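Local coordinates for peptidyl tryptophan dihydroxylase (Pseudomonas putida, PDB 7CTQ), which catalyses the FAD-dependent dihydroxylation of a tryptophan residue within a peptide, a step essential for biogenesis of the tryptophylquinone cofactor, at residues 310-315 with 382-387; 358-363 with 400-405. One frame throughout, in Å; residues are numbered along the deposited sequence.

Contact 1 (310-315 with 382-387); sequences IEQLFL and QPLGVW
Gln312 meets Pro383 and Leu384, so that helix 299-327 touches a type I beta turn running from Gln382 to Gly385. The turn lies in the loop between strands 370-378 and 388-389. The contact thus lays the turn that follows hairpin 359-378 against the long helix, at the surface. Its closing bond runs from Gly385 N to Gln382 O, at 3.1 Å. Pro383 and Leu384 are the two central residues of the turn, and in both CB points toward the helix. The two backbones stay apart: the CA atoms of Gln312 and Leu384 are 8.7 Å from each other.

No hydrogen bond joins the two segments. The contact is small, 115 Å² in all. Van der Waals touches from one glutamine make it. Gln312 sends CG to the side of its own backbone N (chi1 -69°), and a bend at chi2 (-55°) turns the amide aside, toward Pro383. The aliphatic part of the chain and the amide therefore serve different neighbours. The amide NE2 comes 3.7 Å from the ring atom CG of Pro383, a polar nitrogen against an aliphatic carbon.

Ile310 and Phe314 pack on Leu248 and Met265, and Glu311 forms a salt bridge with Arg152.

The Gln312 and Leu384 chains run past each other in opposite senses. Gln312 CG lies 3.8 Å from Leu384 CD1 and 4.0 Å from Leu384 CG.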
loop_
_atom_site.group_PDB
_atom_site.type_symbol
_atom_site.label_atom_id
_atom_site.label_comp_id
_atom_site.label_asym_id
_atom_site.label_seq_id
_atom_site.Cartn_x
_atom_site.Cartn_y
_atom_site.Cartn_z
ATOM N N ILE A 310 3.437 -4.545 -8.765
ATOM C CA ILE A 310 3.694 -4.472 -7.326
ATOM C C ILE A 310 5.091 -3.922 -7.054
ATOM O O ILE A 310 5.285 -3.092 -6.159
ATOM C CB ILE A 310 3.503 -5.859 -6.675
ATOM C CG1 ILE A 310 2.036 -6.301 -6.721
ATOM C CG2 ILE A 310 4.007 -5.852 -5.253
ATOM C CD1 ILE A 310 1.070 -5.279 -6.186
ATOM N N GLU A 311 6.092 -4.383 -7.810
ATOM C CA GLU A 311 7.447 -3.903 -7.570
ATOM C C GLU A 311 7.564 -2.411 -7.885
ATOM O O GLU A 311 8.149 -1.647 -7.102
ATOM C CB GLU A 311 8.446 -4.730 -8.382
ATOM C CG GLU A 311 9.870 -4.189 -8.306
ATOM C CD GLU A 311 10.929 -5.225 -8.651
ATOM O OE1 GLU A 311 12.124 -4.869 -8.612
ATOM O OE2 GLU A 311 10.578 -6.392 -8.955
ATOM N N GLN A 312 6.984 -1.964 -9.004
ATOM C CA GLN A 312 7.058 -0.539 -9.324
ATOM C C GLN A 312 6.311 0.315 -8.293
ATOM O O GLN A 312 6.796 1.389 -7.900
ATOM C CB GLN A 312 6.541 -0.288 -10.737
ATOM C CG GLN A 312 7.467 -0.862 -11.798
ATOM C CD GLN A 312 8.907 -0.355 -11.673
ATOM O OE1 GLN A 312 9.845 -1.131 -11.441
ATOM N NE2 GLN A 312 9.080 0.949 -11.803
ATOM N N LEU A 313 5.136 -0.143 -7.833
ATOM C CA LEU A 313 4.441 0.564 -6.756
ATOM C C LEU A 313 5.325 0.670 -5.516
ATOM O O LEU A 313 5.523 1.765 -4.973
ATOM C CB LEU A 313 3.114 -0.139 -6.409
ATOM C CG LEU A 313 1.901 -0.059 -7.350
ATOM C CD1 LEU A 313 0.754 -0.915 -6.806
ATOM C CD2 LEU A 313 1.407 1.366 -7.572
ATOM N N PHE A 314 5.876 -0.465 -5.064
ATOM C CA PHE A 314 6.759 -0.484 -3.898
ATOM C C PHE A 314 7.868 0.542 -4.027
ATOM O O PHE A 314 8.122 1.329 -3.109
ATOM C CB PHE A 314 7.365 -1.880 -3.727
ATOM C CG PHE A 314 8.422 -1.965 -2.646
ATOM C CD1 PHE A 314 8.063 -2.099 -1.300
ATOM C CD2 PHE A 314 9.772 -1.927 -2.972
ATOM C CE1 PHE A 314 9.035 -2.193 -0.323
ATOM C CE2 PHE A 314 10.745 -2.009 -2.000
ATOM C CZ PHE A 314 10.380 -2.138 -0.670
ATOM N N LEU A 315 8.546 0.544 -5.171
ATOM C CA LEU A 315 9.669 1.451 -5.344
ATOM C C LEU A 315 9.210 2.899 -5.348
ATOM O O LEU A 315 9.902 3.775 -4.802
ATOM C CB LEU A 315 10.421 1.110 -6.635
ATOM C CG LEU A 315 11.256 -0.173 -6.559
ATOM C CD1 LEU A 315 11.878 -0.494 -7.912
ATOM C CD2 LEU A 315 12.350 -0.060 -5.484
ATOM N N GLN A 382 8.695 4.952 -18.110
ATOM C CA GLN A 382 7.737 3.844 -18.064
ATOM C C GLN A 382 8.471 2.532 -18.321
ATOM O O GLN A 382 8.454 2.009 -19.443
ATOM C CB GLN A 382 6.614 4.062 -19.079
ATOM C CG GLN A 382 6.186 5.519 -19.234
ATOM C CD GLN A 382 4.980 5.854 -18.379
ATOM O OE1 GLN A 382 4.344 4.967 -17.815
ATOM N NE2 GLN A 382 4.667 7.145 -18.263
ATOM N N PRO A 383 9.142 1.979 -17.307
ATOM C CA PRO A 383 9.827 0.687 -17.493
ATOM C C PRO A 383 8.884 -0.443 -17.911
ATOM O O PRO A 383 9.349 -1.450 -18.450
ATOM C CB PRO A 383 10.435 0.395 -16.109
ATOM C CG PRO A 383 10.174 1.593 -15.269
ATOM C CD PRO A 383 9.083 2.384 -15.892
ATOM N N LEU A 384 7.585 -0.312 -17.659
ATOM C CA LEU A 384 6.628 -1.369 -17.967
ATOM C C LEU A 384 5.952 -1.146 -19.311
ATOM O O LEU A 384 5.183 -2.000 -19.763
ATOM C CB LEU A 384 5.588 -1.477 -16.837
ATOM C CG LEU A 384 6.172 -1.837 -15.453
ATOM C CD1 LEU A 384 5.105 -2.310 -14.461
ATOM C CD2 LEU A 384 7.283 -2.874 -15.535
ATOM N N GLY A 385 6.229 -0.027 -19.960
ATOM C CA GLY A 385 5.798 0.206 -21.321
ATOM C C GLY A 385 4.512 1.000 -21.401
ATOM O O GLY A 385 3.663 0.964 -20.505
ATOM N N VAL A 386 4.376 1.744 -22.490
ATOM C CA VAL A 386 3.163 2.468 -22.834
ATOM C C VAL A 386 2.573 1.795 -24.068
ATOM O O VAL A 386 3.246 1.684 -25.101
ATOM C CB VAL A 386 3.446 3.950 -23.114
ATOM C CG1 VAL A 386 2.124 4.699 -23.346
ATOM C CG2 VAL A 386 4.254 4.553 -21.973
ATOM N N TRP A 387 1.316 1.353 -23.971
ATOM C CA TRP A 387 0.693 0.678 -25.113
ATOM C C TRP A 387 0.062 1.659 -26.105
ATOM O O TRP A 387 0.364 1.627 -27.304
ATOM C CB TRP A 387 -0.350 -0.326 -24.610
ATOM C CG TRP A 387 -1.023 -1.162 -25.673
ATOM C CD1 TRP A 387 -0.626 -1.352 -26.976
ATOM C CD2 TRP A 387 -2.221 -1.924 -25.502
ATOM N NE1 TRP A 387 -1.514 -2.196 -27.617
ATOM C CE2 TRP A 387 -2.502 -2.551 -26.735
ATOM C CE3 TRP A 387 -3.087 -2.129 -24.422
ATOM C CZ2 TRP A 387 -3.613 -3.376 -26.914
ATOM C CZ3 TRP A 387 -4.191 -2.943 -24.602
ATOM C CH2 TRP A 387 -4.442 -3.555 -25.841
#

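Contact 2 (358-363 with 400-405); sequences VRVERR and ELQAGR
Gln402 OE1 takes the shortest polar bond here, 2.7 Å from a water molecule that also accepts from Val360 N at 3.0 Å. The water thus bridges helix 395-402 and the start of strand 359-367. The other end of the same amide binds directly: Gln402 NE2 donates to Val358 O at 3.0 Å. This bond is bent, 138° at the hydrogen. The donor sits above the carbonyl plane of Val358, 51° out of it, while Val358 O lies in the amide plane of Gln402. With both ends engaged, the amide has its rotation fixed. The Gln402 chain is extended beyond CG (chi2 -177°), which carries the amide across to the strand. Val360 CG2 flanks it, 4.2 Å from Gln402 OE1.

The strand belongs to a two-stranded antiparallel sheet with 370-378. Val360 also packs on Ala395, Val398 and Arg399, so the helix lies against this hairpin. The helix ends in a Schellman motif, where Gly404 adopts positive phi. Its two backbone bonds are Arg405 N to Glu400 O and Gly404 N to Leu401 O. Arg405 NH1 forms a salt bridge with Glu400 OE1, 3.1 Å, on the syn side but tilted out of the carboxylate plane.

A salt-bridge network runs along the strand. Arg363 comes side-on to Glu361, and its NE and NH2 both donate to Glu361 OE2 from one face of the carboxylate. Arg359 NE meets Glu361 OE1 on its anti side, at 3.0 Å.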
loop_
_atom_site.group_PDB
_atom_site.type_symbol
_atom_site.label_atom_id
_atom_site.label_comp_id
_atom_site.label_asym_id
_atom_site.label_seq_id
_atom_site.Cartn_x
_atom_site.Cartn_y
_atom_site.Cartn_z
ATOM N N VAL A 358 14.954 4.144 -25.722
ATOM C CA VAL A 358 13.568 3.696 -25.850
ATOM C C VAL A 358 13.516 2.403 -26.655
ATOM O O VAL A 358 14.203 2.256 -27.675
ATOM C CB VAL A 358 12.722 4.797 -26.515
ATOM C CG1 VAL A 358 11.418 4.243 -26.991
ATOM C CG2 VAL A 358 12.513 5.985 -25.561
ATOM N N ARG A 359 12.699 1.451 -26.205
ATOM C CA ARG A 359 12.645 0.149 -26.857
ATOM C C ARG A 359 11.203 -0.258 -27.118
ATOM O O ARG A 359 10.328 -0.060 -26.268
ATOM C CB ARG A 359 13.349 -0.927 -26.002
ATOM C CG ARG A 359 14.869 -0.770 -25.924
ATOM C CD ARG A 359 15.532 -1.938 -25.190
ATOM N NE ARG A 359 15.226 -3.232 -25.800
ATOM C CZ ARG A 359 16.024 -3.897 -26.634
ATOM N NH1 ARG A 359 17.202 -3.403 -26.982
ATOM N NH2 ARG A 359 15.634 -5.066 -27.122
ATOM N N VAL A 360 10.968 -0.837 -28.295
ATOM C CA VAL A 360 9.707 -1.512 -28.590
ATOM C C VAL A 360 9.852 -2.965 -28.154
ATOM O O VAL A 360 10.754 -3.676 -28.618
ATOM C CB VAL A 360 9.351 -1.423 -30.079
ATOM C CG1 VAL A 360 8.167 -2.302 -30.357
ATOM C CG2 VAL A 360 9.060 0.028 -30.492
ATOM N N GLU A 361 8.984 -3.401 -27.252
ATOM C CA GLU A 361 9.022 -4.754 -26.725
ATOM C C GLU A 361 7.598 -5.249 -26.528
ATOM O O GLU A 361 6.675 -4.463 -26.303
ATOM C CB GLU A 361 9.793 -4.834 -25.384
ATOM C CG GLU A 361 11.299 -4.638 -25.508
ATOM C CD GLU A 361 12.040 -4.868 -24.195
ATOM O OE1 GLU A 361 13.107 -4.252 -24.005
ATOM O OE2 GLU A 361 11.565 -5.658 -23.352
ATOM N N ARG A 362 7.438 -6.568 -26.614
ATOM C CA ARG A 362 6.172 -7.220 -26.303
ATOM C C ARG A 362 6.070 -7.402 -24.787
ATOM O O ARG A 362 6.925 -8.047 -24.176
ATOM C CB ARG A 362 6.092 -8.564 -27.035
ATOM C CG ARG A 362 4.691 -9.043 -27.348
ATOM C CD ARG A 362 4.735 -10.325 -28.182
ATOM N NE ARG A 362 5.783 -10.239 -29.187
ATOM C CZ ARG A 362 6.837 -11.047 -29.269
ATOM N NH1 ARG A 362 7.004 -12.037 -28.402
ATOM N NH2 ARG A 362 7.729 -10.854 -30.232
ATOM N N ARG A 363 5.042 -6.827 -24.181
ATOM C CA ARG A 363 4.916 -6.770 -22.734
ATOM C C ARG A 363 3.463 -7.009 -22.369
ATOM O O ARG A 363 2.579 -6.879 -23.221
ATOM C CB ARG A 363 5.376 -5.412 -22.175
ATOM C CG ARG A 363 6.841 -5.076 -22.450
ATOM C CD ARG A 363 7.784 -5.952 -21.634
ATOM N NE ARG A 363 9.158 -5.435 -21.660
ATOM C CZ ARG A 363 9.631 -4.570 -20.763
ATOM N NH1 ARG A 363 8.832 -4.135 -19.792
ATOM N NH2 ARG A 363 10.888 -4.144 -20.828
ATOM N N GLU A 400 8.547 2.936 -36.788
ATOM C CA GLU A 400 8.832 3.720 -37.995
ATOM C C GLU A 400 9.827 4.838 -37.701
ATOM O O GLU A 400 10.772 5.052 -38.470
ATOM C CB GLU A 400 7.537 4.285 -38.582
ATOM C CG GLU A 400 6.639 3.232 -39.225
ATOM C CD GLU A 400 5.503 3.836 -40.043
ATOM O OE1 GLU A 400 5.160 5.020 -39.821
ATOM O OE2 GLU A 400 4.958 3.125 -40.916
ATOM N N LEU A 401 9.655 5.541 -36.574
ATOM C CA LEU A 401 10.605 6.599 -36.213
ATOM C C LEU A 401 12.014 6.047 -36.061
ATOM O O LEU A 401 12.982 6.655 -36.535
ATOM C CB LEU A 401 10.184 7.296 -34.916
ATOM C CG LEU A 401 8.948 8.199 -34.941
ATOM C CD1 LEU A 401 8.491 8.533 -33.522
ATOM C CD2 LEU A 401 9.218 9.469 -35.743
ATOM N N GLN A 402 12.154 4.899 -35.397
ATOM C CA GLN A 402 13.471 4.312 -35.236
ATOM C C GLN A 402 14.020 3.804 -36.562
ATOM O O GLN A 402 15.238 3.666 -36.696
ATOM C CB GLN A 402 13.420 3.200 -34.188
ATOM C CG GLN A 402 13.063 3.717 -32.779
ATOM C CD GLN A 402 13.092 2.630 -31.711
ATOM O OE1 GLN A 402 12.675 1.492 -31.952
ATOM N NE2 GLN A 402 13.571 2.984 -30.518
ATOM N N ALA A 403 13.154 3.550 -37.545
ATOM C CA ALA A 403 13.573 3.195 -38.895
ATOM C C ALA A 403 13.886 4.412 -39.758
ATOM O O ALA A 403 14.195 4.241 -40.944
ATOM C CB ALA A 403 12.493 2.354 -39.584
ATOM N N GLY A 404 13.802 5.623 -39.213
ATOM C CA GLY A 404 14.159 6.818 -39.953
ATOM C C GLY A 404 13.042 7.493 -40.722
ATOM O O GLY A 404 13.318 8.435 -41.479
ATOM N N ARG A 405 11.799 7.051 -40.569
ATOM C CA ARG A 405 10.700 7.745 -41.224
ATOM C C ARG A 405 10.450 9.088 -40.527
ATOM O O ARG A 405 10.475 9.162 -39.293
ATOM C CB ARG A 405 9.428 6.889 -41.209
ATOM C CG ARG A 405 8.367 7.396 -42.169
ATOM C CD ARG A 405 7.087 6.560 -42.216
ATOM N NE ARG A 405 6.269 6.973 -43.361
ATOM C CZ ARG A 405 4.954 6.801 -43.467
ATOM N NH1 ARG A 405 4.271 6.211 -42.491
ATOM N NH2 ARG A 405 4.321 7.224 -44.558
HETATM O O HOH W 1 13.182 -0.619 -30.279
#

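Followed from the N terminus, the first of the four segments, 310-315, lies on helix 299-327. Next come residues 358-363, at the start of strand 359-367, and the chain returns along strand 370-378. The loop that follows, residues 382-387, comes back to the helix and closes contact 1 over 66 intervening residues. The chain goes on to residues 400-405, at the end of helix 395-402, which close contact 2 over 36. The segments alternate, so the two contacts cross. Contact 1 ties the loop after the hairpin to the long helix, and contact 2 ties the hairpin to the following helix. Their centres lie about 19 Å apart. They touch through a probable hydrogen bond, Arg363 NH1 to Pro383 O, 3.0 Å.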